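Local coordinates for protein 3-oxosteroid 1-dehydrogenase (Sterolibacterium denitrificans, PDB 7P18) that probably introduces a C1-C2 double bond into 3-oxosteroids, using bound FAD to take up the hydrogen, at residues 422-427 with 432-437; 354-359 with 378-383; 398-403 with 487-492; 340-345 with 461-466; 389-392 with 396-399. One frame throughout, in Å; residues are numbered along the deposited sequence.

Four of the five contacts are buried, whereas contact 1, some 34 Å from the centre of the chain, pairs two helix starts at a partly exposed edge. Contacts 1, 2 and 3 all lie against strand 486-502 or the strands beside it, and the loop beyond helix 389-394 serves both contact 3 and contact 5, which share Gly398 and Pro399. Contact 4 reaches closest to the steroid. Chemistry follows place: contact 2 is carbon packing, contacts 3 and 5 bring in methionine, contact 1 combines a backbone bond with small apolar side chains, and contact 4 is a single amide-to-carbonyl bond. Asn358 joins contact 2 to Asp464 of contact 4.

Contact 1 of 5, residues 422-427 with 432-437; sequences TLEGLA and VDAAGL
Ala427 and Val432 bring the backbones within 4.8 Å of each other, CA to CA, where helix 423-430 gives way through a short connection to helix 434-450, and Val432 N donates to Ala427 O (2.9 Å, 159° at the hydrogen). The result is a pair of consecutive helices, with alanine at the points of closest approach. Ala427 CB fits against the start of the second helix, 3.3 Å from Val432 O and 3.8 Å from Ala434 CA, and the two alanine methyls also touch. Glu424 points its CB away from the other helix, yet its CG, anti to the backbone N, grazes Ala434 CB at 4.1 Å while the carboxylate runs on outward. Both helices begin with a side-chain N-cap: Thr422 OG1 accepts from Gly425 N, and Asp433 OD1 takes Gly436 N on its anti lone pair. Leu426 and Leu437 lean on the sheet beneath, against Tyr486 and Ile386 respectively. At the sheet side of the pair Leu423 and Leu437 cross at about a right angle. CG of Leu437 stands anti to its own backbone N (chi1 174°), which carries CD2 to 4.0 Å from both Leu423 CD2 and Leu423 O.

Contact 2 of 5, residues 354-359 with 378-383; sequences QRFINE and GSAVPA
Phe356 reaches over to Ala380 and Ala383 from the loop that precedes helix 363-377 to the loop that follows it. These loops are the two ends of a strand-helix-strand connection: strands 347-349 and 383-387 are antiparallel partners in the sheet, and the helix links them. From CB, which points toward 378-383, the side chain turns so that CG lies between the backbone N and the carbonyl carbon (chi1 57°), a cramped rotamer that directs the ring at the second loop. Of the ring atoms, CE2 and CZ do the touching. Phe356 CE2 stands 4.0 Å from Ala383 CB, and Phe356 CZ comes to 3.9 Å of the same methyl, which sits at the ring edge, in its plane. The methyl of Ala380 instead lies over one face, offset toward the rim, with its CB 4.2 Å from Phe356 CZ. The ring tip is thus fitted into the corner formed by two methyls. Val348 and Asn373 also pack on this ring, from the strand and the helix. Behind Phe356, Arg355 turns to Glu359 and holds its carboxylate side-on, one nitrogen to each oxygen, while NH2 has a second carboxylate partner in Asp453. Arg355 NE donates to the syn lone pair of Glu359 OE2 at 2.9 Å, and this oxygen lies only 3° out of the guanidinium plane.

Contact 3 of 5, residues 398-403 with 487-492; sequences GPLMPG and YAMRVD
Leu400 meets Met489 tip to tip, its CD1 methyl 3.9 Å from the sulfur SD. The terminal methyl of the methionine joins in, since Met489 CE lies 4.2 Å from Leu400 CD1. What lets one methionine serve two neighbours is the shape of its chain: it leaves the strand with CG beside the backbone N and runs straight through chi2 (176°), then bends about the CG-SD bond (chi3 76°). That last bend carries CE back along the loop toward Pro399, where it approaches CD of the proline ring at 4.5 Å, a looser contact than the one to leucine. Leu400 is likewise set with CG anti to its carbonyl carbon, and its CB already points toward the strand. Met489 belongs to strand 486-502, the long strand of the seven-stranded antiparallel sheet, which pairs here with strand 383-387 through a backbone bond to Leu385. Loop 398-403, which follows helix 389-394, packs on the sheet through Leu400 and Pro399, with no polar bond between these two segments. Ile326 and Phe387 from flanking strands, together with Met397 of the same loop, also pack on the methionine, so its sulfur is set in an apolar environment. Gly398 has a positive phi of 52°; a CB there would run into Pro399 CD. Its N is held by Glu340 OE2. Farther along, Arg392 NH1 donates to Met401 O, and the side chain of Pro399 lies about 11 Å from the bound androstadienedione.

Contact 4 of 5, residues 340-345 with 461-466; sequences ERNLPG and NVFDRY
A single amide-to-carbonyl hydrogen bond joins Asn342, at the end of a 3-10 segment in the loop before strand 347-349, to Asp464 in helix 462-466, at a buried site beside the steroid pocket. ND2 of Asn342 donates to Asp464 O over 2.8 Å, with 159° at the hydrogen. The approach is bent at the acceptor, where the C=O to donor angle is 118°, and the donor stands somewhat tilted from the carbonyl plane. Asn342 reaches this position with CG beside its backbone N (chi1 -66°), which also leaves its CB 3.6 Å from Asp464 O, so the oxygen rests against the stem of the side chain as well as its amide. Around ND2, the Phe463 ring comes no nearer than 4.5 Å, at CE2, and approaches obliquely. Replacing Asn342 by a leucine would probably leave the buried Asp464 O without this donor and cost the loop this tie to the helix. The helix start is organised by Asn461, an N-cap whose OD1 accepts from Asp464 N at 3.1 Å and, weakly, from Phe463 N. The Asp464 carboxylate has its main partners outside, OD2 taking Gly459 N and Asn358 ND2, while OD1 is weakly bonded by Asn461 ND2. The side chain of Phe463 lies about 7 Å from the bound steroid and meets the Tyr118 ring, and Tyr466 lies against Tyr115 of the steroid pocket. Arg341 packs on Tyr363 and Phe366 of helix 363-377, so the bond ties helix 462-466 to the approach to strand 347-349 beside that longer helix.

Contact 5 of 5, residues 389-392 with 396-399; sequences GKFR and PMGP
Phe391 and Met397 touch through CZ and CE1 of the ring and the terminal methyl: Met397 CE is 3.5 Å from Phe391 CZ and 3.6 Å from Phe391 CE1. The methyl comes in obliquely, and the two side chains cross at about a right angle. Beside it Pro396 O lies 4.3 Å from Phe391 CE1, a loose neighbour of the ring. The ring gets there because CG of Phe391 is anti to the backbone N (chi1 -171°), which sends its end toward the loop although its CB does not head that way. Met397 is bent twice, at chi2 (57°) and again at chi3, and so brings its methyl back to the CZ/CE1 end of the ring instead of extending past it. These few residues form the turn by which the chain leaves helix 389-394 and bends off into the loop toward strand 418-420. A second shell sets both partners. Phe387 and Tyr395 close on the phenylalanine, the latter edge-to-face, while Asp388 OD1 accepts from Phe391 N at the start of the helix. Leu385 of the sheet backs the methionine. On the polar side, Arg392 makes a salt bridge with Asp408. The contact itself rests on dispersion and shape, with the methyl of a polarisable thioether against aromatic carbon. Pro396 O, buried here, has no hydrogen-bond partner in the model, which probably carries some energetic cost.

Contact 1 of 5, residues 422-427 with 432-437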
# COMPACT_ATOMS: atom_id res chain seq x y z
N THR A 422 25.60 18.72 -17.30
CA THR A 422 24.71 19.05 -18.44
C THR A 422 23.61 17.99 -18.59
O THR A 422 23.81 16.81 -18.20
CB THR A 422 25.48 19.20 -19.76
OG1 THR A 422 25.97 17.94 -20.20
CG2 THR A 422 26.64 20.18 -19.66
N LEU A 423 22.51 18.39 -19.21
CA LEU A 423 21.41 17.48 -19.59
C LEU A 423 21.88 16.48 -20.65
O LEU A 423 21.58 15.31 -20.52
CB LEU A 423 20.20 18.29 -20.05
CG LEU A 423 19.39 18.85 -18.89
CD1 LEU A 423 18.44 19.94 -19.36
CD2 LEU A 423 18.64 17.75 -18.16
N GLU A 424 22.67 16.92 -21.63
CA GLU A 424 23.23 16.01 -22.66
C GLU A 424 24.11 14.94 -22.00
O GLU A 424 24.02 13.76 -22.41
CB GLU A 424 24.01 16.87 -23.65
CG GLU A 424 24.54 16.13 -24.86
CD GLU A 424 25.12 17.09 -25.89
OE1 GLU A 424 24.56 18.20 -26.04
OE2 GLU A 424 26.13 16.74 -26.54
N GLY A 425 24.94 15.34 -21.04
CA GLY A 425 25.84 14.42 -20.32
C GLY A 425 25.02 13.36 -19.57
O GLY A 425 25.25 12.16 -19.76
N LEU A 426 24.02 13.82 -18.82
CA LEU A 426 23.09 12.93 -18.06
C LEU A 426 22.41 11.93 -19.01
O LEU A 426 22.42 10.73 -18.67
CB LEU A 426 22.07 13.81 -17.34
CG LEU A 426 21.19 13.08 -16.34
CD1 LEU A 426 22.01 12.54 -15.19
CD2 LEU A 426 20.11 14.04 -15.84
N ALA A 427 21.84 12.40 -20.12
CA ALA A 427 21.09 11.59 -21.09
C ALA A 427 21.97 10.41 -21.52
O ALA A 427 21.45 9.27 -21.65
CB ALA A 427 20.67 12.41 -22.28
N VAL A 432 19.23 7.67 -22.70
CA VAL A 432 18.07 8.47 -23.13
C VAL A 432 18.52 9.42 -24.25
O VAL A 432 19.60 9.97 -24.15
CB VAL A 432 17.48 9.22 -21.91
CG1 VAL A 432 16.52 10.30 -22.33
CG2 VAL A 432 16.82 8.25 -20.93
N ASP A 433 17.69 9.58 -25.26
CA ASP A 433 17.90 10.51 -26.40
C ASP A 433 18.07 11.92 -25.85
O ASP A 433 17.13 12.43 -25.21
CB ASP A 433 16.74 10.42 -27.40
CG ASP A 433 17.01 11.19 -28.68
OD1 ASP A 433 16.73 12.38 -28.74
OD2 ASP A 433 17.48 10.56 -29.63
N ALA A 434 19.23 12.55 -26.10
CA ALA A 434 19.57 13.88 -25.56
C ALA A 434 18.65 14.95 -26.17
O ALA A 434 18.22 15.83 -25.40
CB ALA A 434 21.02 14.22 -25.81
N ALA A 435 18.37 14.90 -27.48
CA ALA A 435 17.54 15.91 -28.18
C ALA A 435 16.11 15.85 -27.62
O ALA A 435 15.51 16.94 -27.40
CB ALA A 435 17.55 15.71 -29.67
N GLY A 436 15.56 14.64 -27.40
CA GLY A 436 14.22 14.48 -26.78
C GLY A 436 14.19 15.09 -25.38
O GLY A 436 13.27 15.89 -25.04
N LEU A 437 15.16 14.73 -24.54
CA LEU A 437 15.18 15.22 -23.14
C LEU A 437 15.28 16.75 -23.15
O LEU A 437 14.58 17.41 -22.35
CB LEU A 437 16.34 14.59 -22.37
CG LEU A 437 16.54 15.13 -20.95
CD1 LEU A 437 15.28 14.96 -20.12
CD2 LEU A 437 17.66 14.44 -20.24

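Contact 2 of 5, residues 354-359 with 378-383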
# COMPACT_ATOMS: atom_id res chain seq x y z
N GLN A 354 10.99 11.48 -24.06
CA GLN A 354 9.64 12.10 -24.15
C GLN A 354 8.87 11.80 -22.86
O GLN A 354 8.99 10.65 -22.33
CB GLN A 354 8.83 11.56 -25.32
CG GLN A 354 9.52 11.58 -26.68
CD GLN A 354 8.84 10.56 -27.58
OE1 GLN A 354 8.53 9.42 -27.18
NE2 GLN A 354 8.60 10.93 -28.81
N ARG A 355 8.04 12.74 -22.42
CA ARG A 355 7.05 12.50 -21.33
C ARG A 355 5.90 11.65 -21.86
O ARG A 355 5.57 11.77 -23.06
CB ARG A 355 6.55 13.83 -20.75
CG ARG A 355 7.62 14.59 -19.98
CD ARG A 355 7.09 15.95 -19.52
NE ARG A 355 5.98 15.83 -18.58
CZ ARG A 355 4.79 16.42 -18.69
NH1 ARG A 355 4.51 17.21 -19.72
NH2 ARG A 355 3.87 16.20 -17.77
N PHE A 356 5.26 10.85 -21.00
CA PHE A 356 4.13 9.97 -21.43
C PHE A 356 3.02 9.91 -20.38
O PHE A 356 1.94 9.30 -20.68
CB PHE A 356 4.61 8.56 -21.75
CG PHE A 356 5.33 7.84 -20.66
CD1 PHE A 356 4.65 7.08 -19.74
CD2 PHE A 356 6.71 7.95 -20.52
CE1 PHE A 356 5.32 6.45 -18.71
CE2 PHE A 356 7.38 7.33 -19.48
CZ PHE A 356 6.68 6.58 -18.57
N ILE A 357 3.26 10.51 -19.21
CA ILE A 357 2.35 10.43 -18.04
C ILE A 357 2.44 11.72 -17.23
O ILE A 357 3.56 12.20 -16.97
CB ILE A 357 2.65 9.18 -17.18
CG1 ILE A 357 1.63 8.97 -16.06
CG2 ILE A 357 4.08 9.15 -16.63
CD1 ILE A 357 0.21 8.72 -16.51
N ASN A 358 1.28 12.17 -16.73
CA ASN A 358 1.19 13.11 -15.60
C ASN A 358 2.09 12.60 -14.48
O ASN A 358 1.77 11.54 -13.89
CB ASN A 358 -0.26 13.35 -15.16
CG ASN A 358 -0.39 14.26 -13.95
OD1 ASN A 358 0.59 14.81 -13.46
ND2 ASN A 358 -1.61 14.42 -13.47
N GLU A 359 3.16 13.31 -14.12
CA GLU A 359 4.08 12.83 -13.06
C GLU A 359 3.36 12.72 -11.72
O GLU A 359 3.77 11.91 -10.91
CB GLU A 359 5.30 13.72 -12.86
CG GLU A 359 6.30 13.66 -14.01
CD GLU A 359 5.97 14.42 -15.27
OE1 GLU A 359 4.97 15.22 -15.27
OE2 GLU A 359 6.67 14.19 -16.26
N GLY A 378 9.07 0.89 -26.60
CA GLY A 378 10.06 -0.12 -26.20
C GLY A 378 11.01 0.33 -25.13
O GLY A 378 11.94 -0.39 -24.87
N SER A 379 10.80 1.48 -24.48
CA SER A 379 11.77 2.02 -23.52
C SER A 379 11.07 2.83 -22.42
O SER A 379 11.56 3.92 -22.13
CB SER A 379 12.80 2.88 -24.25
OG SER A 379 12.14 3.92 -24.95
N ALA A 380 10.03 2.31 -21.77
CA ALA A 380 9.36 2.98 -20.63
C ALA A 380 9.28 2.09 -19.40
O ALA A 380 8.81 2.57 -18.38
CB ALA A 380 8.01 3.46 -21.08
N VAL A 381 9.71 0.82 -19.47
CA VAL A 381 9.88 -0.01 -18.25
C VAL A 381 11.32 -0.48 -18.24
O VAL A 381 11.63 -1.32 -19.09
CB VAL A 381 8.90 -1.20 -18.25
CG1 VAL A 381 9.11 -2.09 -17.04
CG2 VAL A 381 7.46 -0.73 -18.35
N PRO A 382 12.22 0.04 -17.37
CA PRO A 382 11.96 1.20 -16.52
C PRO A 382 11.91 2.52 -17.30
O PRO A 382 12.16 2.54 -18.49
CB PRO A 382 13.14 1.23 -15.56
CG PRO A 382 14.26 0.61 -16.35
CD PRO A 382 13.58 -0.46 -17.18
N ALA A 383 11.54 3.59 -16.59
CA ALA A 383 11.52 4.98 -17.10
C ALA A 383 12.46 5.80 -16.22
O ALA A 383 13.13 5.21 -15.37
CB ALA A 383 10.10 5.52 -17.09

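Contact 3 of 5, residues 398-403 with 487-492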
# COMPACT_ATOMS: atom_id res chain seq x y z
N GLY A 398 12.31 9.36 -2.73
CA GLY A 398 12.52 8.03 -2.16
C GLY A 398 13.65 8.03 -1.15
O GLY A 398 13.59 8.79 -0.18
N PRO A 399 14.73 7.25 -1.36
CA PRO A 399 15.83 7.23 -0.41
C PRO A 399 16.63 8.54 -0.33
O PRO A 399 17.32 8.70 0.62
CB PRO A 399 16.74 6.09 -0.92
CG PRO A 399 16.47 6.09 -2.41
CD PRO A 399 15.00 6.39 -2.54
N LEU A 400 16.52 9.44 -1.30
CA LEU A 400 17.25 10.74 -1.25
C LEU A 400 16.49 11.70 -0.33
O LEU A 400 15.31 11.95 -0.59
CB LEU A 400 17.37 11.39 -2.62
CG LEU A 400 18.25 10.68 -3.63
CD1 LEU A 400 18.40 11.58 -4.85
CD2 LEU A 400 19.61 10.38 -3.03
N MET A 401 17.14 12.16 0.72
CA MET A 401 16.65 13.28 1.56
C MET A 401 17.08 14.59 0.90
O MET A 401 17.99 14.60 0.07
CB MET A 401 17.18 13.16 2.99
CG MET A 401 16.57 11.98 3.75
SD MET A 401 14.76 12.11 3.79
CE MET A 401 14.22 10.92 2.55
N PRO A 402 16.41 15.73 1.21
CA PRO A 402 16.79 17.01 0.60
C PRO A 402 18.30 17.27 0.78
O PRO A 402 18.83 16.97 1.87
CB PRO A 402 15.96 18.03 1.36
CG PRO A 402 14.76 17.23 1.87
CD PRO A 402 15.33 15.86 2.20
N GLY A 403 18.95 17.73 -0.28
CA GLY A 403 20.39 18.05 -0.29
C GLY A 403 20.77 19.04 0.80
O GLY A 403 21.90 18.97 1.28
N TYR A 487 20.11 15.54 -12.27
CA TYR A 487 20.01 14.21 -11.62
C TYR A 487 19.02 13.36 -12.39
O TYR A 487 18.03 13.89 -12.94
CB TYR A 487 19.58 14.32 -10.17
CG TYR A 487 20.61 14.93 -9.27
CD1 TYR A 487 20.75 16.31 -9.17
CD2 TYR A 487 21.45 14.13 -8.54
CE1 TYR A 487 21.70 16.86 -8.33
CE2 TYR A 487 22.40 14.67 -7.68
CZ TYR A 487 22.53 16.04 -7.59
OH TYR A 487 23.46 16.59 -6.77
N ALA A 488 19.30 12.06 -12.46
CA ALA A 488 18.35 11.06 -12.98
C ALA A 488 18.21 9.98 -11.92
O ALA A 488 19.18 9.64 -11.25
CB ALA A 488 18.77 10.46 -14.30
N MET A 489 17.00 9.43 -11.85
CA MET A 489 16.71 8.23 -11.05
C MET A 489 15.92 7.26 -11.94
O MET A 489 15.20 7.69 -12.87
CB MET A 489 15.96 8.59 -9.77
CG MET A 489 16.83 9.43 -8.85
SD MET A 489 15.96 9.99 -7.37
CE MET A 489 15.93 8.50 -6.38
N ARG A 490 16.23 5.99 -11.77
CA ARG A 490 15.62 4.89 -12.54
C ARG A 490 14.32 4.48 -11.85
O ARG A 490 14.38 3.95 -10.73
CB ARG A 490 16.59 3.71 -12.63
CG ARG A 490 16.01 2.51 -13.37
CD ARG A 490 16.89 1.26 -13.25
NE ARG A 490 17.48 1.13 -11.93
CZ ARG A 490 18.77 0.90 -11.67
NH1 ARG A 490 19.60 0.54 -12.64
NH2 ARG A 490 19.19 0.96 -10.41
N VAL A 491 13.21 4.68 -12.53
CA VAL A 491 11.87 4.33 -12.01
C VAL A 491 11.45 2.97 -12.60
O VAL A 491 11.11 2.86 -13.80
CB VAL A 491 10.88 5.47 -12.32
CG1 VAL A 491 9.53 5.08 -11.86
CG2 VAL A 491 11.27 6.76 -11.59
N ASP A 492 11.45 1.97 -11.75
CA ASP A 492 11.02 0.60 -12.14
C ASP A 492 9.49 0.50 -12.05
O ASP A 492 8.87 1.26 -11.25
CB ASP A 492 11.70 -0.43 -11.24
CG ASP A 492 13.15 -0.69 -11.65
OD1 ASP A 492 13.37 -0.84 -12.84
OD2 ASP A 492 14.02 -0.71 -10.73

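Contact 4 of 5, residues 340-345 with 461-466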
# COMPACT_ATOMS: atom_id res chain seq x y z
N GLU A 340 6.35 12.12 -3.89
CA GLU A 340 7.42 13.10 -4.22
C GLU A 340 7.36 13.48 -5.70
O GLU A 340 7.85 14.58 -6.07
CB GLU A 340 8.81 12.54 -3.89
CG GLU A 340 8.95 12.06 -2.47
CD GLU A 340 8.78 10.55 -2.33
OE1 GLU A 340 7.72 10.01 -2.79
OE2 GLU A 340 9.67 9.92 -1.72
N ARG A 341 6.76 12.64 -6.56
CA ARG A 341 6.64 12.95 -8.00
C ARG A 341 5.77 14.21 -8.23
O ARG A 341 5.91 14.84 -9.30
CB ARG A 341 6.04 11.79 -8.80
CG ARG A 341 6.88 10.51 -8.77
CD ARG A 341 6.13 9.33 -9.37
NE ARG A 341 5.19 8.77 -8.40
CZ ARG A 341 3.86 8.94 -8.43
NH1 ARG A 341 3.28 9.61 -9.39
NH2 ARG A 341 3.12 8.35 -7.51
N ASN A 342 4.89 14.54 -7.30
CA ASN A 342 3.96 15.70 -7.45
C ASN A 342 4.73 17.01 -7.27
O ASN A 342 4.18 18.09 -7.65
CB ASN A 342 2.82 15.66 -6.44
CG ASN A 342 1.87 14.50 -6.65
OD1 ASN A 342 2.33 13.40 -6.93
ND2 ASN A 342 0.59 14.72 -6.38
N LEU A 343 5.93 16.95 -6.72
CA LEU A 343 6.76 18.16 -6.42
C LEU A 343 7.23 18.82 -7.70
O LEU A 343 7.38 18.20 -8.76
CB LEU A 343 7.90 17.79 -5.48
CG LEU A 343 7.45 17.43 -4.06
CD1 LEU A 343 8.59 16.79 -3.29
CD2 LEU A 343 6.94 18.65 -3.32
N PRO A 344 7.40 20.16 -7.67
CA PRO A 344 7.69 20.92 -8.89
C PRO A 344 9.16 20.84 -9.32
O PRO A 344 10.01 20.97 -8.49
CB PRO A 344 7.27 22.35 -8.46
CG PRO A 344 7.60 22.41 -7.05
CD PRO A 344 7.20 21.03 -6.51
N GLY A 345 9.38 20.60 -10.62
CA GLY A 345 10.73 20.59 -11.22
C GLY A 345 11.21 19.19 -11.62
O GLY A 345 12.37 19.09 -12.00
N ASN A 461 -5.69 19.46 -10.78
CA ASN A 461 -6.77 19.12 -9.84
C ASN A 461 -6.21 19.08 -8.42
O ASN A 461 -4.99 19.06 -8.30
CB ASN A 461 -7.42 17.80 -10.24
CG ASN A 461 -6.48 16.64 -10.05
OD1 ASN A 461 -6.20 16.22 -8.92
ND2 ASN A 461 -5.95 16.15 -11.15
N VAL A 462 -7.08 19.02 -7.40
CA VAL A 462 -6.67 19.14 -5.97
C VAL A 462 -5.88 17.92 -5.51
O VAL A 462 -5.09 18.06 -4.60
CB VAL A 462 -7.86 19.42 -5.04
CG1 VAL A 462 -8.46 20.77 -5.39
CG2 VAL A 462 -8.90 18.31 -5.06
N PHE A 463 -6.06 16.74 -6.13
CA PHE A 463 -5.25 15.57 -5.74
C PHE A 463 -3.79 15.85 -6.10
O PHE A 463 -2.91 15.76 -5.21
CB PHE A 463 -5.74 14.26 -6.37
CG PHE A 463 -4.71 13.18 -6.21
CD1 PHE A 463 -4.47 12.59 -4.98
CD2 PHE A 463 -3.86 12.89 -7.25
CE1 PHE A 463 -3.46 11.66 -4.83
CE2 PHE A 463 -2.84 11.97 -7.09
CZ PHE A 463 -2.66 11.34 -5.89
N ASP A 464 -3.52 16.19 -7.35
CA ASP A 464 -2.14 16.51 -7.82
C ASP A 464 -1.50 17.55 -6.89
O ASP A 464 -0.37 17.35 -6.41
CB ASP A 464 -2.12 17.07 -9.23
CG ASP A 464 -2.44 16.11 -10.36
OD1 ASP A 464 -3.08 15.10 -10.09
OD2 ASP A 464 -2.14 16.47 -11.49
N ARG A 465 -2.24 18.61 -6.57
CA ARG A 465 -1.69 19.78 -5.83
C ARG A 465 -1.49 19.45 -4.35
O ARG A 465 -0.69 20.13 -3.72
CB ARG A 465 -2.61 20.98 -5.99
CG ARG A 465 -2.70 21.47 -7.43
CD ARG A 465 -3.34 22.81 -7.57
NE ARG A 465 -4.74 22.89 -7.22
CZ ARG A 465 -5.77 22.78 -8.08
NH1 ARG A 465 -5.57 22.50 -9.35
NH2 ARG A 465 -7.00 22.93 -7.63
N TYR A 466 -2.11 18.40 -3.82
CA TYR A 466 -1.96 18.01 -2.40
C TYR A 466 -0.48 17.82 -2.04
O TYR A 466 -0.09 18.16 -0.93
CB TYR A 466 -2.77 16.75 -2.09
CG TYR A 466 -2.77 16.31 -0.65
CD1 TYR A 466 -3.29 17.10 0.36
CD2 TYR A 466 -2.26 15.08 -0.29
CE1 TYR A 466 -3.27 16.68 1.69
CE2 TYR A 466 -2.24 14.64 1.02
CZ TYR A 466 -2.75 15.45 2.02
OH TYR A 466 -2.71 14.93 3.28

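Contact 5 of 5, residues 389-392 with 396-399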
# COMPACT_ATOMS: atom_id res chain seq x y z
N GLY A 389 19.51 20.83 -9.67
CA GLY A 389 20.11 21.02 -8.34
C GLY A 389 19.23 21.76 -7.36
O GLY A 389 19.44 21.58 -6.15
N LYS A 390 18.30 22.60 -7.82
CA LYS A 390 17.37 23.27 -6.88
C LYS A 390 16.37 22.24 -6.33
O LYS A 390 16.11 22.25 -5.11
CB LYS A 390 16.64 24.43 -7.56
CG LYS A 390 15.61 25.07 -6.63
CD LYS A 390 14.90 26.25 -7.24
CE LYS A 390 13.94 26.90 -6.27
NZ LYS A 390 13.50 28.21 -6.78
N PHE A 391 15.82 21.37 -7.18
CA PHE A 391 14.93 20.26 -6.72
C PHE A 391 15.69 19.43 -5.68
O PHE A 391 15.23 19.15 -4.53
CB PHE A 391 14.48 19.45 -7.94
CG PHE A 391 13.40 18.45 -7.61
CD1 PHE A 391 13.69 17.31 -6.87
CD2 PHE A 391 12.10 18.66 -8.02
CE1 PHE A 391 12.69 16.40 -6.55
CE2 PHE A 391 11.11 17.73 -7.71
CZ PHE A 391 11.40 16.61 -6.96
N ARG A 392 16.89 19.02 -6.07
CA ARG A 392 17.78 18.17 -5.24
C ARG A 392 17.95 18.78 -3.86
O ARG A 392 17.85 18.04 -2.86
CB ARG A 392 19.16 18.00 -5.88
CG ARG A 392 20.08 17.09 -5.08
CD ARG A 392 19.74 15.60 -5.18
NE ARG A 392 20.60 14.88 -4.26
CZ ARG A 392 20.34 14.67 -2.96
NH1 ARG A 392 19.18 14.99 -2.41
NH2 ARG A 392 21.26 14.12 -2.21
N PRO A 396 12.83 15.66 -1.01
CA PRO A 396 13.19 14.25 -0.92
C PRO A 396 12.80 13.59 -2.24
O PRO A 396 12.02 14.15 -2.99
CB PRO A 396 12.36 13.74 0.26
CG PRO A 396 11.12 14.56 0.22
CD PRO A 396 11.52 15.91 -0.38
N MET A 397 13.37 12.41 -2.50
CA MET A 397 12.93 11.54 -3.62
C MET A 397 13.28 10.09 -3.26
O MET A 397 14.44 9.68 -3.43
CB MET A 397 13.56 11.96 -4.94
CG MET A 397 12.95 11.24 -6.16
SD MET A 397 11.16 11.43 -6.35
CE MET A 397 11.01 13.18 -6.70
N GLY A 398 12.31 9.36 -2.73
CA GLY A 398 12.52 8.03 -2.16
C GLY A 398 13.65 8.03 -1.15
O GLY A 398 13.59 8.79 -0.18
N PRO A 399 14.73 7.25 -1.36
CA PRO A 399 15.83 7.23 -0.41
C PRO A 399 16.63 8.54 -0.33
O PRO A 399 17.32 8.70 0.62
CB PRO A 399 16.74 6.09 -0.92
CG PRO A 399 16.47 6.09 -2.41
CD PRO A 399 15.00 6.39 -2.54